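PDB 3ALJ: 2-methyl-3-hydroxypyridine-5-carboxylic acid oxygenase from Mesorhizobium loti, which probably catalyses the FAD-dependent oxygenation and ring opening of 2-methyl-3-hydroxypyridine-5-carboxylic acid. Local coordinates for residues E83-N88 against I200-F205; V131-V136 against S160-S165; Q210-S215 against E247-L252; R280-L285 against S320-L325. All coordinates share one frame; numbering follows the deposited sequence.

Overall arrangement
The four contacts fall into two pairs on opposite sides of the centre of a single-chain FAD-dependent oxygenase. Contacts 1 and 3, with centres about 8 Å apart, share the seven-stranded mixed sheet: strands 199-203 and 211-216 are neighbours in it, and Asp201 of contact 1 forms a salt bridge with Arg211 of contact 3. Contact 4, about 13 Å from contact 2 between centres, includes strand 283-285 of the Rossmann-type sheet; contact 2 lies beside it, Val162 packing on Val283. The pairs are about 43 to 46 Å apart, centre to centre. FAD lies about 4 Å from the side chain of Lys161 in contact 2 and about 11 Å from that of Asp201 in contact 1.

Contact 1. Residues E83-N88 against I200-F205; sequences ETWMHN and IDMWNF
Trp85 lies over Ile200, whose CG2 sits 3.5 Å from the centroid of the indole five-membered ring and only 7° off its normal, a CH-pi contact. Ile200 CG2 reaches the ring because it stands anti to its own backbone N. Next to it Met202 runs alongside the indole, CG 3.9 Å from Trp85 CE3, with its sulfur in an oblique Met-aromatic contact. NE1 helps to set the indole's rotation by donating to Glu83 OE2 at 2.9 Å; the acceptor lies in the ring plane, but the carboxylate is met from above its own plane, and Ser90 holds the same oxygen. The backbones of strands 83-86 and 200-203 run parallel, 13° apart, joined by alternating bonds such as Trp85 N to Asp201 O, 2.8 Å. On the other face Met86, bent at chi2 and chi3, brings CE to 3.5 Å from Phe205 CE2. Packing gives way to water where the strands end: one water links Asn88 N to Trp203 O, another Asn88 OD1 to Asn204 ND2, and His87 ND1 makes a weak, 3.5 Å bond to Asn204 OD1. Within the mixed sheet the pair is flanked by strand 89-94, bonded to Thr84, and by strand 211-216, bonded to Ile200 and Met202, while Phe251 meets Trp85 edge-to-face.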
loop_
_atom_site.group_PDB
_atom_site.type_symbol
_atom_site.label_atom_id
_atom_site.label_comp_id
_atom_site.label_asym_id
_atom_site.label_seq_id
_atom_site.Cartn_x
_atom_site.Cartn_y
_atom_site.Cartn_z
ATOM N N GLU A 83 0.964 16.084 -11.561
ATOM C CA GLU A 83 0.154 17.266 -11.919
ATOM C C GLU A 83 -1.233 17.196 -11.191
ATOM O O GLU A 83 -1.757 16.106 -11.032
ATOM C CB GLU A 83 0.026 17.348 -13.420
ATOM C CG GLU A 83 -0.780 18.553 -13.884
ATOM C CD GLU A 83 -0.761 18.727 -15.410
ATOM O OE1 GLU A 83 -0.432 17.773 -16.135
ATOM O OE2 GLU A 83 -1.237 19.795 -15.845
ATOM N N THR A 84 -1.759 18.330 -10.786
ATOM C CA THR A 84 -3.105 18.423 -10.246
ATOM C C THR A 84 -3.935 19.329 -11.084
ATOM O O THR A 84 -3.453 20.477 -11.441
ATOM C CB THR A 84 -3.001 18.954 -8.815
ATOM O OG1 THR A 84 -2.210 18.033 -8.064
ATOM C CG2 THR A 84 -4.379 18.961 -8.094
ATOM N N TRP A 85 -5.158 18.892 -11.410
ATOM C CA TRP A 85 -6.174 19.811 -12.027
ATOM C C TRP A 85 -7.315 20.068 -11.066
ATOM O O TRP A 85 -7.734 19.163 -10.341
ATOM C CB TRP A 85 -6.760 19.200 -13.300
ATOM C CG TRP A 85 -5.788 19.028 -14.445
ATOM C CD1 TRP A 85 -4.479 19.349 -14.509
ATOM C CD2 TRP A 85 -6.177 18.402 -15.726
ATOM N NE1 TRP A 85 -3.997 18.996 -15.773
ATOM C CE2 TRP A 85 -5.000 18.428 -16.544
ATOM C CE3 TRP A 85 -7.390 17.847 -16.226
ATOM C CZ2 TRP A 85 -4.981 17.888 -17.846
ATOM C CZ3 TRP A 85 -7.374 17.317 -17.570
ATOM C CH2 TRP A 85 -6.178 17.308 -18.301
ATOM N N MET A 86 -7.886 21.251 -11.163
ATOM C CA MET A 86 -9.155 21.581 -10.525
ATOM C C MET A 86 -10.068 22.121 -11.585
ATOM O O MET A 86 -9.697 23.122 -12.255
ATOM C CB MET A 86 -8.984 22.648 -9.433
ATOM C CG MET A 86 -10.384 23.162 -8.928
ATOM S SD MET A 86 -11.471 21.828 -8.268
ATOM C CE MET A 86 -10.501 21.426 -6.923
ATOM N N HIS A 87 -11.199 21.500 -11.863
ATOM C CA HIS A 87 -12.110 21.994 -12.930
ATOM C C HIS A 87 -11.372 22.146 -14.245
ATOM O O HIS A 87 -11.572 23.132 -14.977
ATOM C CB HIS A 87 -12.862 23.262 -12.465
ATOM C CG HIS A 87 -13.691 23.061 -11.220
ATOM N ND1 HIS A 87 -14.538 21.970 -10.998
ATOM C CD2 HIS A 87 -13.788 23.837 -10.132
ATOM C CE1 HIS A 87 -15.075 22.079 -9.780
ATOM N NE2 HIS A 87 -14.637 23.198 -9.238
ATOM N N ASN A 88 -10.514 21.157 -14.565
ATOM C CA ASN A 88 -9.749 21.081 -15.863
ATOM C C ASN A 88 -8.671 22.122 -15.984
ATOM O O ASN A 88 -8.029 22.175 -17.097
ATOM C CB ASN A 88 -10.695 21.125 -17.081
ATOM C CG ASN A 88 -11.754 20.080 -16.947
ATOM O OD1 ASN A 88 -11.387 18.971 -16.609
ATOM N ND2 ASN A 88 -12.988 20.414 -17.123
ATOM N N ILE A 200 -1.875 12.777 -13.245
ATOM C CA ILE A 200 -2.783 13.938 -13.239
ATOM C C ILE A 200 -3.918 13.609 -12.277
ATOM O O ILE A 200 -4.745 12.675 -12.511
ATOM C CB ILE A 200 -3.367 14.241 -14.634
ATOM C CG1 ILE A 200 -2.252 14.275 -15.696
ATOM C CG2 ILE A 200 -4.043 15.647 -14.549
ATOM C CD1 ILE A 200 -2.842 14.403 -17.140
ATOM N N ASP A 201 -4.018 14.380 -11.191
ATOM C CA ASP A 201 -5.124 14.229 -10.215
ATOM C C ASP A 201 -6.186 15.229 -10.591
ATOM O O ASP A 201 -5.996 16.443 -10.405
ATOM C CB ASP A 201 -4.572 14.468 -8.790
ATOM C CG ASP A 201 -5.581 14.077 -7.774
ATOM O OD1 ASP A 201 -6.664 13.538 -8.156
ATOM O OD2 ASP A 201 -5.341 14.260 -6.562
ATOM N N MET A 202 -7.249 14.714 -11.224
ATOM C CA MET A 202 -8.244 15.571 -11.876
ATOM C C MET A 202 -9.465 15.728 -10.990
ATOM O O MET A 202 -10.358 14.863 -10.899
ATOM C CB MET A 202 -8.699 14.938 -13.202
ATOM C CG MET A 202 -7.524 14.593 -14.124
ATOM S SD MET A 202 -8.104 13.512 -15.433
ATOM C CE MET A 202 -6.738 13.578 -16.644
ATOM N N TRP A 203 -9.489 16.845 -10.234
ATOM C CA TRP A 203 -10.591 17.099 -9.268
ATOM C C TRP A 203 -11.707 17.946 -9.882
ATOM O O TRP A 203 -11.472 18.871 -10.738
ATOM C CB TRP A 203 -10.051 17.973 -8.146
ATOM C CG TRP A 203 -9.166 17.184 -7.152
ATOM C CD1 TRP A 203 -7.844 16.849 -7.282
ATOM C CD2 TRP A 203 -9.581 16.729 -5.875
ATOM N NE1 TRP A 203 -7.449 16.217 -6.105
ATOM C CE2 TRP A 203 -8.502 16.125 -5.233
ATOM C CE3 TRP A 203 -10.817 16.736 -5.199
ATOM C CZ2 TRP A 203 -8.595 15.534 -3.957
ATOM C CZ3 TRP A 203 -10.912 16.173 -3.923
ATOM C CH2 TRP A 203 -9.835 15.587 -3.320
ATOM N N ASN A 204 -12.930 17.716 -9.389
ATOM C CA ASN A 204 -14.052 18.622 -9.653
ATOM C C ASN A 204 -14.964 18.582 -8.464
ATOM O O ASN A 204 -15.191 17.507 -7.918
ATOM C CB ASN A 204 -14.895 18.146 -10.858
ATOM C CG ASN A 204 -14.125 18.097 -12.130
ATOM O OD1 ASN A 204 -14.043 19.116 -12.910
ATOM N ND2 ASN A 204 -13.561 16.964 -12.502
ATOM N N PHE A 205 -15.492 19.760 -8.123
ATOM C CA PHE A 205 -16.666 19.859 -7.230
ATOM C C PHE A 205 -17.892 20.299 -7.981
ATOM O O PHE A 205 -18.978 20.104 -7.412
ATOM C CB PHE A 205 -16.325 20.807 -6.087
ATOM C CG PHE A 205 -15.142 20.383 -5.268
ATOM C CD1 PHE A 205 -15.146 19.169 -4.595
ATOM C CD2 PHE A 205 -14.003 21.116 -5.218
ATOM C CE1 PHE A 205 -13.946 18.776 -3.828
ATOM C CE2 PHE A 205 -12.893 20.753 -4.465
ATOM C CZ PHE A 205 -12.887 19.600 -3.768
HETATM O O HOH W 1 -10.278 18.546 -13.325
HETATM O O HOH W 2 -12.249 16.969 -15.039
#

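Contact 2. Residues V131-V136 against S160-S165; sequences VAADPV and SKVRDS
Ala133 turns its methyl onto Val162 of helix 161-166, CB to CG1 3.7 Å, the branch that stands anti to the valine backbone N. Further along the helix, Ser165 crosses to the strand with its hydroxyl. OG accepts from Ala133 N at 3.0 Å, with an N-H...O angle of 145°, and donates back to Lys161 O at 2.9 Å, in the carbonyl plane. Its chi1 of 63°, between backbone N and carbonyl carbon, allows both bonds. Ser165 CB meanwhile packs on Ala132 CB at 3.9 Å. Val131 and Ala132 together face Thr140 in a classic beta bulge of the small three-stranded antiparallel sheet. Lys161 lays its extended chain past Val131, CD 4.1 Å from Val131 CA, and carries its ammonium to a salt bridge with Glu129, near the FAD. At the helix start, Ser160 serves as N-cap, its OG accepting from Arg163 N. Ala132 and Ala133 are small enough to let the short helix and strand axes come within 6.3 Å. One serine hydroxyl, donor and acceptor at once, thus links the strand amide to a helix carbonyl that also takes the amide of Ser165, a directional tie that the methyl contacts alone would not give.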
loop_
_atom_site.group_PDB
_atom_site.type_symbol
_atom_site.label_atom_id
_atom_site.label_comp_id
_atom_site.label_asym_id
_atom_site.label_seq_id
_atom_site.Cartn_x
_atom_site.Cartn_y
_atom_site.Cartn_z
ATOM N N VAL A 131 -5.749 -18.242 12.543
ATOM C CA VAL A 131 -7.038 -17.853 13.203
ATOM C C VAL A 131 -6.769 -17.467 14.647
ATOM O O VAL A 131 -7.594 -16.691 15.224
ATOM C CB VAL A 131 -8.136 -18.955 13.104
ATOM C CG1 VAL A 131 -8.445 -19.271 11.672
ATOM C CG2 VAL A 131 -7.696 -20.151 13.839
ATOM N N ALA A 132 -5.647 -17.889 15.215
ATOM C CA ALA A 132 -5.331 -17.453 16.557
ATOM C C ALA A 132 -3.875 -17.373 16.781
ATOM O O ALA A 132 -3.077 -18.090 16.118
ATOM C CB ALA A 132 -6.050 -18.361 17.618
ATOM N N ALA A 133 -3.436 -16.519 17.680
ATOM C CA ALA A 133 -1.995 -16.444 17.999
ATOM C C ALA A 133 -1.819 -16.312 19.508
ATOM O O ALA A 133 -2.688 -15.732 20.169
ATOM C CB ALA A 133 -1.300 -15.175 17.296
ATOM N N ASP A 134 -0.651 -16.739 19.999
ATOM C CA ASP A 134 -0.429 -16.657 21.445
ATOM C C ASP A 134 0.910 -15.925 21.555
ATOM O O ASP A 134 1.883 -16.337 20.879
ATOM C CB ASP A 134 -0.305 -18.085 21.999
ATOM C CG ASP A 134 -0.220 -18.128 23.496
ATOM O OD1 ASP A 134 0.467 -17.304 24.136
ATOM O OD2 ASP A 134 -0.872 -18.975 24.125
ATOM N N PRO A 135 0.973 -14.858 22.372
ATOM C CA PRO A 135 2.251 -14.167 22.635
ATOM C C PRO A 135 3.429 -15.021 23.072
ATOM O O PRO A 135 4.576 -14.635 22.917
ATOM C CB PRO A 135 1.925 -13.250 23.795
ATOM C CG PRO A 135 0.469 -12.888 23.635
ATOM C CD PRO A 135 -0.172 -14.155 22.996
ATOM N N VAL A 136 3.170 -16.240 23.562
ATOM C CA VAL A 136 4.359 -17.043 23.911
ATOM C C VAL A 136 5.025 -17.662 22.719
ATOM O O VAL A 136 6.097 -18.280 22.822
ATOM C CB VAL A 136 4.158 -18.179 24.975
ATOM C CG1 VAL A 136 3.389 -17.679 26.137
ATOM C CG2 VAL A 136 3.595 -19.469 24.332
ATOM N N SER A 160 -7.063 -8.486 10.676
ATOM C CA SER A 160 -6.121 -9.439 11.321
ATOM C C SER A 160 -6.734 -10.225 12.492
ATOM O O SER A 160 -7.201 -9.642 13.519
ATOM C CB SER A 160 -5.012 -8.558 11.977
ATOM O OG SER A 160 -4.127 -9.325 12.712
ATOM N N LYS A 161 -6.653 -11.519 12.301
ATOM C CA LYS A 161 -7.025 -12.446 13.373
ATOM C C LYS A 161 -5.909 -12.692 14.324
ATOM O O LYS A 161 -6.161 -13.045 15.495
ATOM C CB LYS A 161 -7.563 -13.788 12.757
ATOM C CG LYS A 161 -9.022 -13.631 12.200
ATOM C CD LYS A 161 -9.519 -14.984 11.603
ATOM C CE LYS A 161 -10.889 -14.744 11.038
ATOM N NZ LYS A 161 -11.345 -16.109 10.632
ATOM N N VAL A 162 -4.645 -12.542 13.891
ATOM C CA VAL A 162 -3.588 -12.555 14.846
ATOM C C VAL A 162 -3.839 -11.440 15.887
ATOM O O VAL A 162 -3.736 -11.689 17.114
ATOM C CB VAL A 162 -2.210 -12.418 14.112
ATOM C CG1 VAL A 162 -1.032 -12.151 15.108
ATOM C CG2 VAL A 162 -1.951 -13.637 13.163
ATOM N N ARG A 163 -4.178 -10.218 15.446
ATOM C CA ARG A 163 -4.477 -9.160 16.350
ATOM C C ARG A 163 -5.738 -9.433 17.173
ATOM O O ARG A 163 -5.658 -9.373 18.421
ATOM C CB ARG A 163 -4.763 -7.929 15.488
ATOM C CG ARG A 163 -5.175 -6.668 16.318
ATOM C CD ARG A 163 -5.692 -5.581 15.414
ATOM N NE ARG A 163 -6.916 -5.984 14.730
ATOM C CZ ARG A 163 -7.280 -5.656 13.515
ATOM N NH1 ARG A 163 -6.547 -4.918 12.708
ATOM N NH2 ARG A 163 -8.475 -6.075 13.110
ATOM N N ASP A 164 -6.819 -9.834 16.505
ATOM C CA ASP A 164 -8.063 -9.861 17.298
ATOM C C ASP A 164 -8.159 -11.103 18.169
ATOM O O ASP A 164 -8.935 -11.050 19.174
ATOM C CB ASP A 164 -9.218 -9.727 16.353
ATOM C CG ASP A 164 -9.329 -8.241 15.788
ATOM O OD1 ASP A 164 -8.774 -7.320 16.433
ATOM O OD2 ASP A 164 -10.009 -8.085 14.795
ATOM N N SER A 165 -7.438 -12.163 17.856
ATOM C CA SER A 165 -7.452 -13.328 18.845
ATOM C C SER A 165 -6.778 -13.017 20.101
ATOM O O SER A 165 -7.193 -13.529 21.174
ATOM C CB SER A 165 -6.758 -14.555 18.220
ATOM O OG SER A 165 -5.376 -14.310 17.943
#

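Contact 3. Residues Q210-S215 against E247-L252; sequences QRILYS and EMFPFL
Ile212 lies flat over the Phe249 ring: CG1 stands 3.7 Å from the ring centroid, 6° off the normal, and CD1 continues across the same face to within 3.6 Å of Phe249 CG. The isoleucine and phenylalanine side chains run antiparallel past one another. At the ring edge, near its plane, Gln210 O approaches CZ at 3.5 Å, so the strand side meets the ring at one face and one edge. The other branch of Ile212, CG2, meets Leu252 CD1 tip to tip at 4.0 Å, and Leu252 CD2 lies 3.8 Å from Tyr214 CE2. Ile212 and Tyr214 point to the same face of the strand, with Gln210 just before them turned the same way; here one face of the large mixed sheet is covered by the end of helix 242-248 and the 3-10 turn at 250-251. Met248, bent at chi3, brings SD to 3.5 Å from Gln210 OE1. The glutamine amide is held further out, OE1 by Arg208 and NE2 by Val244 O, which fixes its orientation beside the sulfur. Tyr214 is positioned through its hydroxyl by Trp196 O. On the turn, Leu252 N bonds to Phe249 O at 2.9 Å, and the Phe251 ring packs a face against Phe249 CA. Phe249 also rests on Asn204 and on Met202 of the neighbouring strand 199-203, while Trp245 of helix 242-248 also touches Gln210 and Ile212.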
loop_
_atom_site.group_PDB
_atom_site.type_symbol
_atom_site.label_atom_id
_atom_site.label_comp_id
_atom_site.label_asym_id
_atom_site.label_seq_id
_atom_site.Cartn_x
_atom_site.Cartn_y
_atom_site.Cartn_z
ATOM N N GLN A 210 -16.700 14.719 -8.580
ATOM C CA GLN A 210 -16.139 13.583 -9.291
ATOM C C GLN A 210 -14.666 13.885 -9.478
ATOM O O GLN A 210 -14.318 14.990 -9.937
ATOM C CB GLN A 210 -16.740 13.240 -10.697
ATOM C CG GLN A 210 -18.169 12.661 -10.560
ATOM C CD GLN A 210 -18.767 12.368 -11.938
ATOM O OE1 GLN A 210 -19.905 12.757 -12.117
ATOM N NE2 GLN A 210 -18.158 11.666 -12.821
ATOM N N ARG A 211 -13.835 12.883 -9.277
ATOM C CA ARG A 211 -12.378 13.020 -9.435
ATOM C C ARG A 211 -11.879 11.804 -10.127
ATOM O O ARG A 211 -12.313 10.663 -9.812
ATOM C CB ARG A 211 -11.822 13.151 -8.003
ATOM C CG ARG A 211 -10.261 13.044 -7.894
ATOM C CD ARG A 211 -9.951 12.944 -6.405
ATOM N NE ARG A 211 -8.502 12.857 -6.160
ATOM C CZ ARG A 211 -7.968 12.510 -4.990
ATOM N NH1 ARG A 211 -6.620 12.488 -4.828
ATOM N NH2 ARG A 211 -8.764 12.154 -3.936
ATOM N N ILE A 212 -10.875 11.962 -10.973
ATOM C CA ILE A 212 -10.094 10.796 -11.488
ATOM C C ILE A 212 -8.616 11.075 -11.156
ATOM O O ILE A 212 -8.059 12.121 -11.541
ATOM C CB ILE A 212 -10.206 10.609 -13.015
ATOM C CG1 ILE A 212 -11.663 10.197 -13.273
ATOM C CG2 ILE A 212 -9.203 9.572 -13.554
ATOM C CD1 ILE A 212 -11.982 9.771 -14.814
ATOM N N LEU A 213 -7.936 10.099 -10.508
ATOM C CA LEU A 213 -6.455 10.123 -10.450
ATOM C C LEU A 213 -6.016 9.248 -11.626
ATOM O O LEU A 213 -6.302 8.039 -11.722
ATOM C CB LEU A 213 -6.006 9.529 -9.106
ATOM C CG LEU A 213 -4.469 9.498 -9.017
ATOM C CD1 LEU A 213 -3.959 10.960 -8.935
ATOM C CD2 LEU A 213 -3.981 8.770 -7.719
ATOM N N TYR A 214 -5.262 9.890 -12.510
ATOM C CA TYR A 214 -4.739 9.291 -13.770
ATOM C C TYR A 214 -3.262 8.953 -13.540
ATOM O O TYR A 214 -2.452 9.826 -13.257
ATOM C CB TYR A 214 -4.957 10.373 -14.900
ATOM C CG TYR A 214 -4.276 10.104 -16.212
ATOM C CD1 TYR A 214 -2.910 10.391 -16.410
ATOM C CD2 TYR A 214 -4.978 9.473 -17.194
ATOM C CE1 TYR A 214 -2.297 10.136 -17.682
ATOM C CE2 TYR A 214 -4.412 9.202 -18.475
ATOM C CZ TYR A 214 -3.113 9.550 -18.626
ATOM O OH TYR A 214 -2.416 9.230 -19.824
ATOM N N SER A 215 -2.946 7.630 -13.658
ATOM C CA SER A 215 -1.674 7.130 -13.119
ATOM C C SER A 215 -1.010 6.117 -14.070
ATOM O O SER A 215 -1.263 4.896 -14.021
ATOM C CB SER A 215 -1.911 6.415 -11.788
ATOM O OG SER A 215 -2.541 7.361 -10.886
ATOM N N GLU A 247 -18.804 12.555 -19.340
ATOM C CA GLU A 247 -19.296 13.950 -19.295
ATOM C C GLU A 247 -18.280 14.861 -18.589
ATOM O O GLU A 247 -18.072 15.998 -19.047
ATOM C CB GLU A 247 -20.650 14.039 -18.606
ATOM C CG GLU A 247 -21.080 15.505 -18.446
ATOM C CD GLU A 247 -22.463 15.667 -17.785
ATOM O OE1 GLU A 247 -22.803 14.892 -16.813
ATOM O OE2 GLU A 247 -23.190 16.585 -18.268
ATOM N N MET A 248 -17.691 14.394 -17.472
ATOM C CA MET A 248 -16.817 15.303 -16.717
ATOM C C MET A 248 -15.357 15.077 -17.028
ATOM O O MET A 248 -14.612 15.955 -16.708
ATOM C CB MET A 248 -17.159 15.280 -15.171
ATOM C CG MET A 248 -18.462 16.366 -14.702
ATOM S SD MET A 248 -18.714 15.942 -13.075
ATOM C CE MET A 248 -17.315 16.947 -12.497
ATOM N N PHE A 249 -15.003 14.062 -17.791
ATOM C CA PHE A 249 -13.609 13.820 -18.195
ATOM C C PHE A 249 -13.572 13.405 -19.648
ATOM O O PHE A 249 -13.085 12.323 -20.014
ATOM C CB PHE A 249 -12.980 12.730 -17.324
ATOM C CG PHE A 249 -13.124 13.033 -15.827
ATOM C CD1 PHE A 249 -14.295 12.701 -15.127
ATOM C CD2 PHE A 249 -12.080 13.667 -15.055
ATOM C CE1 PHE A 249 -14.478 12.992 -13.795
ATOM C CE2 PHE A 249 -12.237 13.952 -13.670
ATOM C CZ PHE A 249 -13.440 13.642 -13.018
ATOM N N PRO A 250 -14.028 14.359 -20.491
ATOM C CA PRO A 250 -14.201 13.906 -21.889
ATOM C C PRO A 250 -12.927 13.615 -22.590
ATOM O O PRO A 250 -12.866 12.784 -23.482
ATOM C CB PRO A 250 -14.991 15.109 -22.509
ATOM C CG PRO A 250 -14.552 16.299 -21.669
ATOM C CD PRO A 250 -14.632 15.696 -20.203
ATOM N N PHE A 251 -11.825 14.225 -22.158
ATOM C CA PHE A 251 -10.505 14.028 -22.691
ATOM C C PHE A 251 -9.930 12.601 -22.399
ATOM O O PHE A 251 -8.885 12.199 -22.973
ATOM C CB PHE A 251 -9.580 15.119 -22.184
ATOM C CG PHE A 251 -9.835 15.422 -20.757
ATOM C CD1 PHE A 251 -10.632 16.522 -20.428
ATOM C CD2 PHE A 251 -9.358 14.592 -19.731
ATOM C CE1 PHE A 251 -11.018 16.767 -19.078
ATOM C CE2 PHE A 251 -9.716 14.836 -18.400
ATOM C CZ PHE A 251 -10.534 15.883 -18.048
ATOM N N LEU A 252 -10.594 11.888 -21.455
ATOM C CA LEU A 252 -10.208 10.456 -21.227
ATOM C C LEU A 252 -11.177 9.449 -21.829
ATOM O O LEU A 252 -11.060 8.264 -21.534
ATOM C CB LEU A 252 -10.140 10.215 -19.644
ATOM C CG LEU A 252 -9.029 10.962 -18.904
ATOM C CD1 LEU A 252 -8.989 10.451 -17.430
ATOM C CD2 LEU A 252 -7.745 10.579 -19.575
#

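Contact 4. Residues R280-L285 against S320-L325; sequences RGKVAL and SVEDAL
A type II' beta turn, Arg280 to Val283, packs against the first turn of the long helix 321-349. Leu325 is the apolar centre of the contact: CD2 lies 3.5 Å from both Gly281 O and Val283 O and 3.9 Å from Ala284 CB, so a single methyl touches both the turn and the first residues of the strand. Val321, one turn earlier, brings CG1 to 4.1 Å from Lys282 CA. The turn leads from strand 279-280, at the edge of the dinucleotide-binding sheet in this Rossmann-type fold, into strand 283-285, which runs parallel to strand 151-154; Ile152 of the latter pairs with Lys282 and Ala284. Toward its polar side the contact is held by an ion pair. Lys282, bent at chi4, curls its ammonium to Glu322 OE2 in a 2.9 Å salt bridge, meeting the carboxylate on the syn side but 35° out of its plane. Glu322 reaches it because its chain kinks at chi2, 91°, while CG leans on Gly281 O at 3.5 Å. A water donates to both Gly281 O and Glu322 O, joining the turn to the helix backbone beside the ion pair. The helix start is capped by Ser320, whose OG accepts from Asp323 N at 3.0 Å. Outward, Leu311 of helix 300-314 touches both Ala284 and Leu325, and Leu151 lies against Val321 and Leu325.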
loop_
_atom_site.group_PDB
_atom_site.type_symbol
_atom_site.label_atom_id
_atom_site.label_comp_id
_atom_site.label_asym_id
_atom_site.label_seq_id
_atom_site.Cartn_x
_atom_site.Cartn_y
_atom_site.Cartn_z
ATOM N N ARG A 280 3.003 -8.022 21.273
ATOM C CA ARG A 280 2.634 -8.712 22.545
ATOM C C ARG A 280 3.512 -9.941 22.603
ATOM O O ARG A 280 3.375 -10.848 21.836
ATOM C CB ARG A 280 1.126 -8.999 22.596
ATOM C CG ARG A 280 0.676 -9.336 24.025
ATOM C CD ARG A 280 0.357 -8.027 24.702
ATOM N NE ARG A 280 -0.591 -7.210 23.951
ATOM C CZ ARG A 280 -1.907 -7.310 24.019
ATOM N NH1 ARG A 280 -2.634 -6.433 23.318
ATOM N NH2 ARG A 280 -2.507 -8.212 24.776
ATOM N N GLY A 281 4.439 -9.945 23.568
ATOM C CA GLY A 281 5.341 -11.071 23.606
ATOM C C GLY A 281 6.130 -11.245 22.305
ATOM O O GLY A 281 6.917 -10.318 21.922
ATOM N N LYS A 282 6.044 -12.419 21.708
ATOM C CA LYS A 282 6.761 -12.726 20.479
ATOM C C LYS A 282 5.909 -12.401 19.215
ATOM O O LYS A 282 6.364 -12.774 18.164
ATOM C CB LYS A 282 7.181 -14.172 20.425
ATOM C CG LYS A 282 8.204 -14.562 21.601
ATOM C CD LYS A 282 8.338 -16.133 21.606
ATOM C CE LYS A 282 8.804 -16.781 22.952
ATOM N NZ LYS A 282 10.063 -16.145 23.192
ATOM N N VAL A 283 4.790 -11.713 19.411
ATOM C CA VAL A 283 3.906 -11.349 18.248
ATOM C C VAL A 283 4.116 -9.880 17.906
ATOM O O VAL A 283 4.028 -8.988 18.729
ATOM C CB VAL A 283 2.449 -11.546 18.670
ATOM C CG1 VAL A 283 1.515 -11.027 17.539
ATOM C CG2 VAL A 283 2.171 -13.093 18.908
ATOM N N ALA A 284 4.349 -9.617 16.583
ATOM C CA ALA A 284 4.386 -8.219 16.054
ATOM C C ALA A 284 3.347 -8.112 14.996
ATOM O O ALA A 284 3.240 -8.977 14.081
ATOM C CB ALA A 284 5.692 -7.952 15.438
ATOM N N LEU A 285 2.597 -7.029 15.100
ATOM C CA LEU A 285 1.546 -6.680 14.065
ATOM C C LEU A 285 2.176 -5.685 13.083
ATOM O O LEU A 285 2.709 -4.656 13.510
ATOM C CB LEU A 285 0.355 -6.011 14.737
ATOM C CG LEU A 285 -0.266 -6.944 15.825
ATOM C CD1 LEU A 285 -1.473 -6.189 16.404
ATOM C CD2 LEU A 285 -0.709 -8.320 15.282
ATOM N N SER A 320 16.484 -10.312 23.282
ATOM C CA SER A 320 15.386 -11.269 23.167
ATOM C C SER A 320 14.449 -10.719 22.088
ATOM O O SER A 320 14.412 -9.491 21.798
ATOM C CB SER A 320 14.588 -11.360 24.461
ATOM O OG SER A 320 13.977 -10.176 24.785
ATOM N N VAL A 321 13.740 -11.664 21.457
ATOM C CA VAL A 321 12.686 -11.215 20.512
ATOM C C VAL A 321 11.708 -10.280 21.167
ATOM O O VAL A 321 11.324 -9.248 20.604
ATOM C CB VAL A 321 11.934 -12.441 19.924
ATOM C CG1 VAL A 321 10.643 -12.041 19.189
ATOM C CG2 VAL A 321 12.802 -13.279 19.032
ATOM N N GLU A 322 11.314 -10.554 22.386
ATOM C CA GLU A 322 10.349 -9.626 23.056
ATOM C C GLU A 322 10.862 -8.220 23.184
ATOM O O GLU A 322 10.157 -7.244 22.918
ATOM C CB GLU A 322 9.917 -10.233 24.436
ATOM C CG GLU A 322 9.166 -11.527 24.337
ATOM C CD GLU A 322 10.025 -12.794 24.391
ATOM O OE1 GLU A 322 11.233 -12.894 24.011
ATOM O OE2 GLU A 322 9.384 -13.840 24.777
ATOM N N ASP A 323 12.134 -8.104 23.581
ATOM C CA ASP A 323 12.691 -6.809 23.703
ATOM C C ASP A 323 12.922 -6.131 22.340
ATOM O O ASP A 323 12.783 -4.913 22.241
ATOM C CB ASP A 323 14.052 -6.877 24.448
ATOM C CG ASP A 323 13.910 -7.163 25.923
ATOM O OD1 ASP A 323 12.799 -7.068 26.478
ATOM O OD2 ASP A 323 14.990 -7.414 26.491
ATOM N N ALA A 324 13.353 -6.905 21.349
ATOM C CA ALA A 324 13.500 -6.334 19.976
ATOM C C ALA A 324 12.210 -5.773 19.450
ATOM O O ALA A 324 12.239 -4.694 18.802
ATOM C CB ALA A 324 14.052 -7.313 19.010
ATOM N N LEU A 325 11.131 -6.450 19.747
ATOM C CA LEU A 325 9.816 -5.915 19.296
ATOM C C LEU A 325 9.404 -4.624 19.921
ATOM O O LEU A 325 8.865 -3.718 19.255
ATOM C CB LEU A 325 8.670 -6.956 19.510
ATOM C CG LEU A 325 8.587 -7.986 18.331
ATOM C CD1 LEU A 325 9.793 -8.526 17.658
ATOM C CD2 LEU A 325 7.564 -9.170 18.674
HETATM O O HOH W 3 7.320 -7.800 22.839
#